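Local coordinates for histidine triad protein (Plasmodium falciparum 3D7, PDB 5CS2), which probably hydrolyses diadenosine triphosphate to AMP and ADP as a histidine triad enzyme, and is bound by the anti-plasmodial natural product cyclomarin A, at residues E187-L190 with I191-Y194; N83-C86 with Y87-N91; E13-K16 with N17-S20; A108-T111 with V112-V115. All blocks are in the same frame, centred on the assembly; numbering follows the deposited sequence.

Contact 1: E187-L190 with I191-Y194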
loop_
_atom_site.group_PDB
_atom_site.type_symbol
_atom_site.label_atom_id
_atom_site.label_comp_id
_atom_site.label_asym_id
_atom_site.label_seq_id
_atom_site.Cartn_x
_atom_site.Cartn_y
_atom_site.Cartn_z
ATOM N N GLU A 187 0.274 7.796 -23.248
ATOM C CA GLU A 187 -0.323 7.080 -22.117
ATOM C C GLU A 187 -0.707 8.037 -21.001
ATOM O O GLU A 187 -1.826 7.940 -20.488
ATOM C CB GLU A 187 0.581 5.956 -21.592
ATOM C CG GLU A 187 -0.181 5.071 -20.612
ATOM C CD GLU A 187 0.470 3.782 -20.156
ATOM O OE1 GLU A 187 0.933 3.011 -21.028
ATOM O OE2 GLU A 187 0.405 3.488 -18.939
ATOM N N ALA A 188 0.186 8.972 -20.625
ATOM C CA ALA A 188 -0.158 9.921 -19.572
ATOM C C ALA A 188 -1.345 10.784 -19.990
ATOM O O ALA A 188 -2.147 11.133 -19.153
ATOM C CB ALA A 188 1.025 10.807 -19.223
ATOM N N ASN A 189 -1.427 11.151 -21.283
ATOM C CA ASN A 189 -2.511 11.998 -21.780
ATOM C C ASN A 189 -3.859 11.299 -21.692
ATOM O O ASN A 189 -4.829 11.914 -21.275
ATOM C CB ASN A 189 -2.206 12.496 -23.198
ATOM C CG ASN A 189 -3.048 13.675 -23.603
ATOM O OD1 ASN A 189 -3.970 13.556 -24.412
ATOM N ND2 ASN A 189 -2.775 14.832 -23.020
ATOM N N LEU A 190 -3.895 10.014 -22.015
ATOM C CA LEU A 190 -5.105 9.198 -21.933
ATOM C C LEU A 190 -5.614 9.166 -20.473
ATOM O O LEU A 190 -6.809 9.371 -20.221
ATOM C CB LEU A 190 -4.801 7.785 -22.440
ATOM C CG LEU A 190 -5.926 6.755 -22.310
ATOM C CD1 LEU A 190 -6.843 6.774 -23.548
ATOM C CD2 LEU A 190 -5.352 5.349 -22.097
ATOM N N ILE A 191 -4.681 8.994 -19.508
ATOM C CA ILE A 191 -5.052 8.954 -18.090
ATOM C C ILE A 191 -5.541 10.271 -17.602
ATOM O O ILE A 191 -6.620 10.342 -17.038
ATOM C CB ILE A 191 -3.898 8.396 -17.224
ATOM C CG1 ILE A 191 -3.533 6.968 -17.680
ATOM C CG2 ILE A 191 -4.270 8.476 -15.745
ATOM C CD1 ILE A 191 -2.221 6.434 -17.130
ATOM N N LYS A 192 -4.777 11.354 -17.867
ATOM C CA LYS A 192 -5.123 12.710 -17.482
ATOM C C LYS A 192 -6.481 13.110 -18.087
ATOM O O LYS A 192 -7.304 13.689 -17.384
ATOM C CB LYS A 192 -4.060 13.662 -18.069
ATOM C CG LYS A 192 -3.317 14.525 -17.107
ATOM C CD LYS A 192 -2.411 15.523 -17.856
ATOM C CE LYS A 192 -1.722 14.944 -19.095
ATOM N NZ LYS A 192 -0.898 15.964 -19.822
ATOM N N SER A 193 -6.709 12.790 -19.378
ATOM C CA SER A 193 -7.953 13.131 -20.090
ATOM C C SER A 193 -9.167 12.493 -19.443
ATOM O O SER A 193 -10.180 13.170 -19.251
ATOM C CB SER A 193 -7.883 12.738 -21.558
ATOM O OG SER A 193 -6.857 13.474 -22.202
ATOM N N TYR A 194 -9.024 11.221 -19.036
ATOM C CA TYR A 194 -10.078 10.475 -18.359
ATOM C C TYR A 194 -10.390 11.056 -16.996
ATOM O O TYR A 194 -11.553 11.250 -16.686
ATOM C CB TYR A 194 -9.746 8.992 -18.300
ATOM C CG TYR A 194 -10.891 8.160 -17.775
ATOM C CD1 TYR A 194 -11.939 7.776 -18.610
ATOM C CD2 TYR A 194 -10.954 7.793 -16.431
ATOM C CE1 TYR A 194 -13.028 7.052 -18.118
ATOM C CE2 TYR A 194 -12.029 7.055 -15.930
ATOM C CZ TYR A 194 -13.067 6.695 -16.776
ATOM O OH TYR A 194 -14.112 5.966 -16.277
#
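The hydroxyl of Ser-193 folds back over the carbonyl of Asn-189, one turn earlier in helix 181-199, with OG 2.7 Å from Asn-189 O. Its chi1 of -63° sets OG beside the serine's own backbone N, so amide and hydroxyl address the same acceptor. The amide makes the regular i to i+4 bond, Ser-193 N to Asn-189 O at 2.8 Å. The two donors arrive from opposite faces of the carbonyl plane, and OG stands 40° out of it, off either lone pair. Around the same turn, the chain of Lys-192 lays CB 3.4 Å from Ala-188 O, then bends at chi3 so that CE passes near Asn-189 CA. This brings Lys-192 NZ to 3.9 Å from Asn-189 ND2, a meeting of two donors that amounts to contact without a bond. On another side of the helix, Ile-191 places CG1 3.4 Å from Glu-187 O, and its CD1 lies 4.3 Å from Glu-187 CG. Ile-191 is buried: it continues onto Met-85, Met-89 and Leu-92 of helix 72-93 and onto Val-46 of strand 42-46. Tyr-194 turns its ring away from the preceding turn, although CB stays 3.5 Å from Leu-190 O, and its OH makes a weak hydrogen bond to Asn-91. Ile-191 and Ala-188 are buried, whereas Asn-189, Leu-190 and Ser-193 lie on the exposed side of the helix. On that exposed side one carbonyl oxygen takes two donors, which implies that the serine hydroxyl spends its proton on its own helix.

Contact 2: N83-C86 with Y87-N91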
loop_
_atom_site.group_PDB
_atom_site.type_symbol
_atom_site.label_atom_id
_atom_site.label_comp_id
_atom_site.label_asym_id
_atom_site.label_seq_id
_atom_site.Cartn_x
_atom_site.Cartn_y
_atom_site.Cartn_z
ATOM N N ASN A 83 -5.596 4.243 -4.235
ATOM C CA ASN A 83 -6.958 3.683 -4.350
ATOM C C ASN A 83 -7.694 4.340 -5.542
ATOM O O ASN A 83 -8.255 3.623 -6.376
ATOM C CB ASN A 83 -7.715 3.891 -3.041
ATOM C CG ASN A 83 -8.959 3.058 -2.983
ATOM O OD1 ASN A 83 -10.037 3.503 -3.374
ATOM N ND2 ASN A 83 -8.847 1.872 -2.437
ATOM N N PHE A 84 -7.610 5.680 -5.646
ATOM C CA PHE A 84 -8.203 6.460 -6.741
ATOM C C PHE A 84 -7.648 5.976 -8.083
ATOM O O PHE A 84 -8.416 5.786 -9.031
ATOM C CB PHE A 84 -7.928 7.955 -6.548
ATOM C CG PHE A 84 -8.419 8.823 -7.695
ATOM C CD1 PHE A 84 -9.779 9.103 -7.845
ATOM C CD2 PHE A 84 -7.533 9.287 -8.666
ATOM C CE1 PHE A 84 -10.235 9.895 -8.905
ATOM C CE2 PHE A 84 -8.000 10.041 -9.759
ATOM C CZ PHE A 84 -9.342 10.361 -9.852
ATOM N N MET A 85 -6.290 5.788 -8.191
ATOM C CA MET A 85 -5.691 5.354 -9.449
ATOM C C MET A 85 -6.038 3.926 -9.832
ATOM O O MET A 85 -6.180 3.653 -11.013
ATOM C CB MET A 85 -4.169 5.583 -9.460
ATOM C CG MET A 85 -3.788 7.053 -9.542
ATOM S SD MET A 85 -4.603 7.995 -10.913
ATOM C CE MET A 85 -4.286 7.020 -12.232
ATOM N N CYS A 86 -6.279 3.018 -8.847
ATOM C CA CYS A 86 -6.741 1.677 -9.187
ATOM C C CYS A 86 -8.130 1.767 -9.802
ATOM O O CYS A 86 -8.411 1.044 -10.751
ATOM C CB CYS A 86 -6.732 0.757 -7.978
ATOM S SG CYS A 86 -5.076 0.300 -7.470
ATOM N N TYR A 87 -8.956 2.689 -9.309
ATOM C CA TYR A 87 -10.291 2.920 -9.893
ATOM C C TYR A 87 -10.165 3.409 -11.349
ATOM O O TYR A 87 -10.733 2.799 -12.252
ATOM C CB TYR A 87 -11.080 3.914 -9.047
ATOM C CG TYR A 87 -12.455 4.246 -9.596
ATOM C CD1 TYR A 87 -13.513 3.340 -9.486
ATOM C CD2 TYR A 87 -12.692 5.450 -10.252
ATOM C CE1 TYR A 87 -14.788 3.654 -9.962
ATOM C CE2 TYR A 87 -13.953 5.757 -10.768
ATOM C CZ TYR A 87 -14.999 4.864 -10.603
ATOM O OH TYR A 87 -16.249 5.179 -11.077
ATOM N N ILE A 88 -9.345 4.454 -11.584
ATOM C CA ILE A 88 -9.129 5.000 -12.938
ATOM C C ILE A 88 -8.568 3.962 -13.888
ATOM O O ILE A 88 -9.116 3.774 -14.974
ATOM C CB ILE A 88 -8.198 6.258 -12.849
ATOM C CG1 ILE A 88 -8.850 7.416 -12.041
ATOM C CG2 ILE A 88 -7.748 6.710 -14.259
ATOM C CD1 ILE A 88 -10.284 7.953 -12.557
ATOM N N MET A 89 -7.452 3.295 -13.501
ATOM C CA MET A 89 -6.803 2.293 -14.335
ATOM C C MET A 89 -7.730 1.119 -14.623
ATOM O O MET A 89 -7.655 0.533 -15.708
ATOM C CB MET A 89 -5.458 1.826 -13.761
ATOM C CG MET A 89 -4.446 2.955 -13.524
ATOM S SD MET A 89 -4.051 3.942 -15.004
ATOM C CE MET A 89 -3.006 2.863 -15.826
ATOM N N GLY A 90 -8.580 0.795 -13.646
ATOM C CA GLY A 90 -9.568 -0.266 -13.768
ATOM C C GLY A 90 -10.514 0.035 -14.906
ATOM O O GLY A 90 -10.717 -0.812 -15.776
ATOM N N ASN A 91 -11.018 1.276 -14.934
ATOM C CA ASN A 91 -11.904 1.770 -15.989
ATOM C C ASN A 91 -11.205 1.873 -17.354
ATOM O O ASN A 91 -11.815 1.511 -18.360
ATOM C CB ASN A 91 -12.523 3.086 -15.587
ATOM C CG ASN A 91 -13.464 3.005 -14.406
ATOM O OD1 ASN A 91 -13.864 1.931 -13.956
ATOM N ND2 ASN A 91 -13.850 4.155 -13.875
#
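The Phe-84 ring carries Ile-88 on one face: CG1 stands 3.5 Å above the ring plane, displaced toward the rim, in a CH-pi contact whose line to the centroid is 25° off the normal. The rim atom Phe-84 CE2 comes within 3.6 Å of Ile-88 CG1, and CD1 of the isoleucine reaches on toward CZ. The Tyr-87 ring has Asn-91 ND2 over one face, 3.4 Å above its plane and offset toward the rim. Both pairs are i to i+4 neighbours on helix 72-93, the long helix that packs against the antiparallel sheet of this HIT domain. Phe-84 holds CG opposite its backbone N (chi1 176°), which sends the ring forward to the following turn, where it meets Ile-88. Outside the segment, Phe-84 meets Phe-199 edge-to-face and Tyr-87 stacks with Tyr-5, so helices 181-199 and 4-11 share this side. The methionines form a different face. Met-85, bent at chi2 and chi3, brings its methyl CE to 4.0 Å from Ile-88 CG2 and to 4.1 Å from Met-89 SD. These two sulfur chains meet Ile-56 of strand 56-60 and Ile-191, so apolar groups of helix 72-93 meet both the sheet and helix 181-199. Cys-86 faces Phe-98 and Ile-100, while Asn-83 OD1 is hydrogen-bonded to Lys-4 NZ, and ND2 to Tyr-67 O of the second subunit, which ties this turn to the dimer. The backbone keeps its regular i to i+4 bonds, including Met-89 N to Met-85 O at 2.8 Å, and Met-89 CG lies 3.1 Å from that same oxygen.

Contact 3: E13-K16 with N17-S20; sequences EWYK and NKSS
A Schellman motif ends helix 4-11 at Glu-13, whose phi is positive, and a type II beta turn from Tyr-15 to Lys-18 follows after Trp-14 on the protein surface. The turn closes through Lys-18 N and Tyr-15 O, 3.0 Å apart, with the donor well above the carbonyl plane. Its two end residues also meet through their side chains, which cross at about a right angle. Lys-18 CB lies 3.7 Å from the centroid of the Tyr-15 ring and only 10° off its normal, a CH-pi contact over the centre of the face. CG and CD continue across the CZ-CE2 side of the ring. The tyrosine takes the crowded position (chi1 56°, CG between the backbone N and the carbonyl carbon), which folds its ring over the turn instead of away from it. Lys-18 is extended until chi4, where it bends, and CD passes 3.4 Å from Glu-13 O. Its ammonium reaches the helix end through water: water 2 receives from Lys-18 NZ at 2.8 Å and donates to Glu-13 O at 2.7 Å. Water 1 links NZ more loosely to Glu-13 OE1, whereas OE2 makes a salt bridge with Lys-40. At the far edge, water 4 sits 2.8 Å from Tyr-15 OH and accepts from Ser-19 N. Trp-14 packs against Ile-195, Asn-196 and Phe-199 of helix 181-199. Asn-17 fills the third turn position with a phi of 74°, a left-handed conformation that asparagine tolerates well and that is typical of type II turns.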
loop_
_atom_site.group_PDB
_atom_site.type_symbol
_atom_site.label_atom_id
_atom_site.label_comp_id
_atom_site.label_asym_id
_atom_site.label_seq_id
_atom_site.Cartn_x
_atom_site.Cartn_y
_atom_site.Cartn_z
ATOM N N GLU A 13 -6.599 17.601 -2.524
ATOM C CA GLU A 13 -6.529 19.002 -2.953
ATOM C C GLU A 13 -6.291 19.103 -4.465
ATOM O O GLU A 13 -5.641 20.031 -4.949
ATOM C CB GLU A 13 -5.517 19.810 -2.106
ATOM C CG GLU A 13 -5.870 19.847 -0.628
ATOM C CD GLU A 13 -5.297 20.973 0.215
ATOM O OE1 GLU A 13 -4.640 21.881 -0.344
ATOM O OE2 GLU A 13 -5.504 20.936 1.450
ATOM N N TRP A 14 -6.845 18.144 -5.217
ATOM C CA TRP A 14 -6.697 18.128 -6.662
ATOM C C TRP A 14 -7.661 19.090 -7.365
ATOM O O TRP A 14 -8.785 19.328 -6.911
ATOM C CB TRP A 14 -6.896 16.709 -7.207
ATOM C CG TRP A 14 -6.797 16.581 -8.700
ATOM C CD1 TRP A 14 -5.668 16.361 -9.434
ATOM C CD2 TRP A 14 -7.879 16.669 -9.640
ATOM N NE1 TRP A 14 -5.970 16.334 -10.772
ATOM C CE2 TRP A 14 -7.324 16.515 -10.930
ATOM C CE3 TRP A 14 -9.260 16.924 -9.521
ATOM C CZ2 TRP A 14 -8.109 16.531 -12.094
ATOM C CZ3 TRP A 14 -10.034 16.953 -10.677
ATOM C CH2 TRP A 14 -9.464 16.728 -11.940
ATOM N N TYR A 15 -7.218 19.591 -8.516
ATOM C CA TYR A 15 -8.018 20.381 -9.452
ATOM C C TYR A 15 -7.457 20.130 -10.834
ATOM O O TYR A 15 -6.277 19.755 -10.967
ATOM C CB TYR A 15 -8.078 21.873 -9.088
ATOM C CG TYR A 15 -6.729 22.546 -8.951
ATOM C CD1 TYR A 15 -6.091 23.106 -10.055
ATOM C CD2 TYR A 15 -6.118 22.677 -7.707
ATOM C CE1 TYR A 15 -4.862 23.751 -9.929
ATOM C CE2 TYR A 15 -4.887 23.316 -7.572
ATOM C CZ TYR A 15 -4.268 23.862 -8.684
ATOM O OH TYR A 15 -3.053 24.485 -8.550
ATOM N N LYS A 16 -8.308 20.251 -11.875
ATOM C CA LYS A 16 -7.862 20.023 -13.252
ATOM C C LYS A 16 -6.652 20.929 -13.499
ATOM O O LYS A 16 -6.675 22.100 -13.070
ATOM C CB LYS A 16 -8.982 20.412 -14.228
ATOM C CG LYS A 16 -8.654 20.163 -15.674
ATOM C CD LYS A 16 -9.850 20.462 -16.560
ATOM C CE LYS A 16 -9.746 21.790 -17.282
ATOM N NZ LYS A 16 -9.949 22.960 -16.380
ATOM N N ASN A 17 -5.599 20.371 -14.133
ATOM C CA ASN A 17 -4.353 21.055 -14.490
ATOM C C ASN A 17 -3.419 21.333 -13.319
ATOM O O ASN A 17 -2.392 21.971 -13.542
ATOM C CB ASN A 17 -4.624 22.365 -15.262
ATOM C CG ASN A 17 -5.290 22.124 -16.579
ATOM O OD1 ASN A 17 -5.100 21.093 -17.242
ATOM N ND2 ASN A 17 -6.090 23.085 -16.975
ATOM N N LYS A 18 -3.725 20.841 -12.081
ATOM C CA LYS A 18 -2.803 21.050 -10.976
ATOM C C LYS A 18 -1.445 20.421 -11.383
ATOM O O LYS A 18 -1.397 19.280 -11.832
ATOM C CB LYS A 18 -3.335 20.360 -9.708
ATOM C CG LYS A 18 -2.468 20.543 -8.484
ATOM C CD LYS A 18 -3.140 19.940 -7.242
ATOM C CE LYS A 18 -2.266 19.988 -6.009
ATOM N NZ LYS A 18 -1.873 21.373 -5.633
ATOM N N SER A 19 -0.356 21.172 -11.225
ATOM C CA SER A 19 0.973 20.665 -11.566
ATOM C C SER A 19 2.028 21.175 -10.593
ATOM O O SER A 19 1.733 21.988 -9.712
ATOM C CB SER A 19 1.325 21.016 -13.014
ATOM O OG SER A 19 1.386 22.419 -13.208
ATOM N N SER A 20 3.240 20.638 -10.704
ATOM C CA SER A 20 4.364 21.054 -9.878
ATOM C C SER A 20 5.388 21.651 -10.854
ATOM O O SER A 20 5.395 21.283 -12.035
ATOM C CB SER A 20 4.937 19.846 -9.134
ATOM O OG SER A 20 6.094 20.165 -8.380
HETATM O O HOH W 1 -2.340 21.557 -2.511
HETATM O O HOH W 2 -4.215 22.272 -4.363
HETATM O O HOH W 3 -2.946 16.966 -11.673
HETATM O O HOH W 4 -0.876 23.855 -10.178
#

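Contact 4: A108-T111 with V112-V115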
loop_
_atom_site.group_PDB
_atom_site.type_symbol
_atom_site.label_atom_id
_atom_site.label_comp_id
_atom_site.label_asym_id
_atom_site.label_seq_id
_atom_site.Cartn_x
_atom_site.Cartn_y
_atom_site.Cartn_z
ATOM N N ALA A 108 14.575 -5.050 -0.601
ATOM C CA ALA A 108 13.266 -5.336 -1.197
ATOM C C ALA A 108 13.280 -5.038 -2.723
ATOM O O ALA A 108 12.244 -5.150 -3.394
ATOM C CB ALA A 108 12.186 -4.535 -0.508
ATOM N N GLY A 109 14.462 -4.726 -3.266
ATOM C CA GLY A 109 14.620 -4.465 -4.699
ATOM C C GLY A 109 14.443 -3.025 -5.150
ATOM O O GLY A 109 14.336 -2.773 -6.353
ATOM N N GLN A 110 14.416 -2.073 -4.224
ATOM C CA GLN A 110 14.275 -0.647 -4.570
ATOM C C GLN A 110 15.533 -0.192 -5.364
ATOM O O GLN A 110 16.652 -0.446 -4.906
ATOM C CB GLN A 110 14.136 0.166 -3.280
ATOM C CG GLN A 110 13.797 1.633 -3.455
ATOM C CD GLN A 110 13.927 2.398 -2.164
ATOM O OE1 GLN A 110 14.846 2.178 -1.367
ATOM N NE2 GLN A 110 13.044 3.349 -1.940
ATOM N N THR A 111 15.351 0.397 -6.574
ATOM C CA THR A 111 16.493 0.868 -7.410
ATOM C C THR A 111 16.637 2.388 -7.389
ATOM O O THR A 111 17.717 2.912 -7.678
ATOM C CB THR A 111 16.448 0.342 -8.852
ATOM O OG1 THR A 111 15.135 0.450 -9.390
ATOM C CG2 THR A 111 16.979 -1.072 -8.979
ATOM N N VAL A 112 15.560 3.090 -7.024
ATOM C CA VAL A 112 15.523 4.539 -6.902
ATOM C C VAL A 112 15.225 4.839 -5.434
ATOM O O VAL A 112 14.203 4.373 -4.910
ATOM C CB VAL A 112 14.463 5.180 -7.845
ATOM C CG1 VAL A 112 14.372 6.678 -7.615
ATOM C CG2 VAL A 112 14.768 4.868 -9.317
ATOM N N ASP A 113 16.105 5.604 -4.761
ATOM C CA ASP A 113 16.014 5.890 -3.320
ATOM C C ASP A 113 14.973 6.932 -2.999
ATOM O O ASP A 113 15.274 7.960 -2.425
ATOM C CB ASP A 113 17.411 6.242 -2.755
ATOM C CG ASP A 113 18.422 5.120 -2.993
ATOM O OD1 ASP A 113 17.997 3.942 -3.101
ATOM O OD2 ASP A 113 19.619 5.424 -3.129
ATOM N N HIS A 114 13.695 6.616 -3.293
ATOM C CA HIS A 114 12.589 7.550 -3.121
ATOM C C HIS A 114 11.346 6.641 -3.082
ATOM O O HIS A 114 11.192 5.818 -3.980
ATOM C CB HIS A 114 12.544 8.490 -4.357
ATOM C CG HIS A 114 11.585 9.639 -4.270
ATOM N ND1 HIS A 114 11.777 10.786 -5.034
ATOM C CD2 HIS A 114 10.445 9.784 -3.547
ATOM C CE1 HIS A 114 10.784 11.606 -4.715
ATOM N NE2 HIS A 114 9.933 11.029 -3.855
ATOM N N VAL A 115 10.581 6.707 -1.990
ATOM C CA VAL A 115 9.365 5.894 -1.749
ATOM C C VAL A 115 8.476 5.963 -2.964
ATOM O O VAL A 115 8.120 7.061 -3.384
ATOM C CB VAL A 115 8.529 6.405 -0.531
ATOM C CG1 VAL A 115 7.291 5.515 -0.316
ATOM C CG2 VAL A 115 9.353 6.468 0.729
HETATM O O HOH W 5 17.736 1.352 -2.328
#
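Two acceptors, Gln-110 OE1 and Asp-113 OD1, face each other 4.0 Å apart across one water. Water 5 lies 2.7 Å from Asp-113 OD1 and 3.2 Å from Gln-110 OE1, placed to donate to either; with more acceptors in reach than protons, not every one can be served at once. The loop belongs to the histidine triad region of the HIT fold: Gly-109 to Val-112 are predicted to bind substrate, and His-114 opens the predicted triad motif. Gln-110 and Asp-113 cross at about a right angle, with amide and carboxylate planes 62° apart. The glutamine puts CG opposite its backbone N (chi1 -172°) and stays extended; it runs forward, alongside the following backbone, to the Val-112 carbonyl, CG 3.1 Å from Val-112 O. Its NE2 lies near that oxygen too, but at a poor angle, and bonds instead to Lys-65 O. The glutamine side chain comes to about 4 Å from those of Gln-103 and His-116, the latter the predicted nucleotidylated histidine, consistent with a place in the substrate pocket. Beyond it, His-114 is held by NE2 on Thr-60 O and ND1 on Gly-26 N. The Val-112 oxygen is already used by an inverse gamma turn centred on Asp-113, closed by His-114 N at 2.8 Å from Val-112 O.

Overall arrangement
Along the chain the order is contact 3, contact 2, contact 4, contact 1. Contacts 1 and 2, with centres 12 Å apart, touch directly: helix 181-199 lies against helix 72-93, with Ile-191 packed against both Met-85 and Met-89. Contact 3 follows helix 4-11, its centre 14 Å from that of contact 1 and 18 Å from that of contact 2, without touching either. Contact 4 lies across the chain's centre from the other three, 23 to 26 Å away between centres. Helices 72-93 and 181-199 both pack on the five-stranded antiparallel sheet, while the loop of predicted substrate-binding residues that leads to His-116 and strand 116-122 lies on the opposite side of the chain's centre.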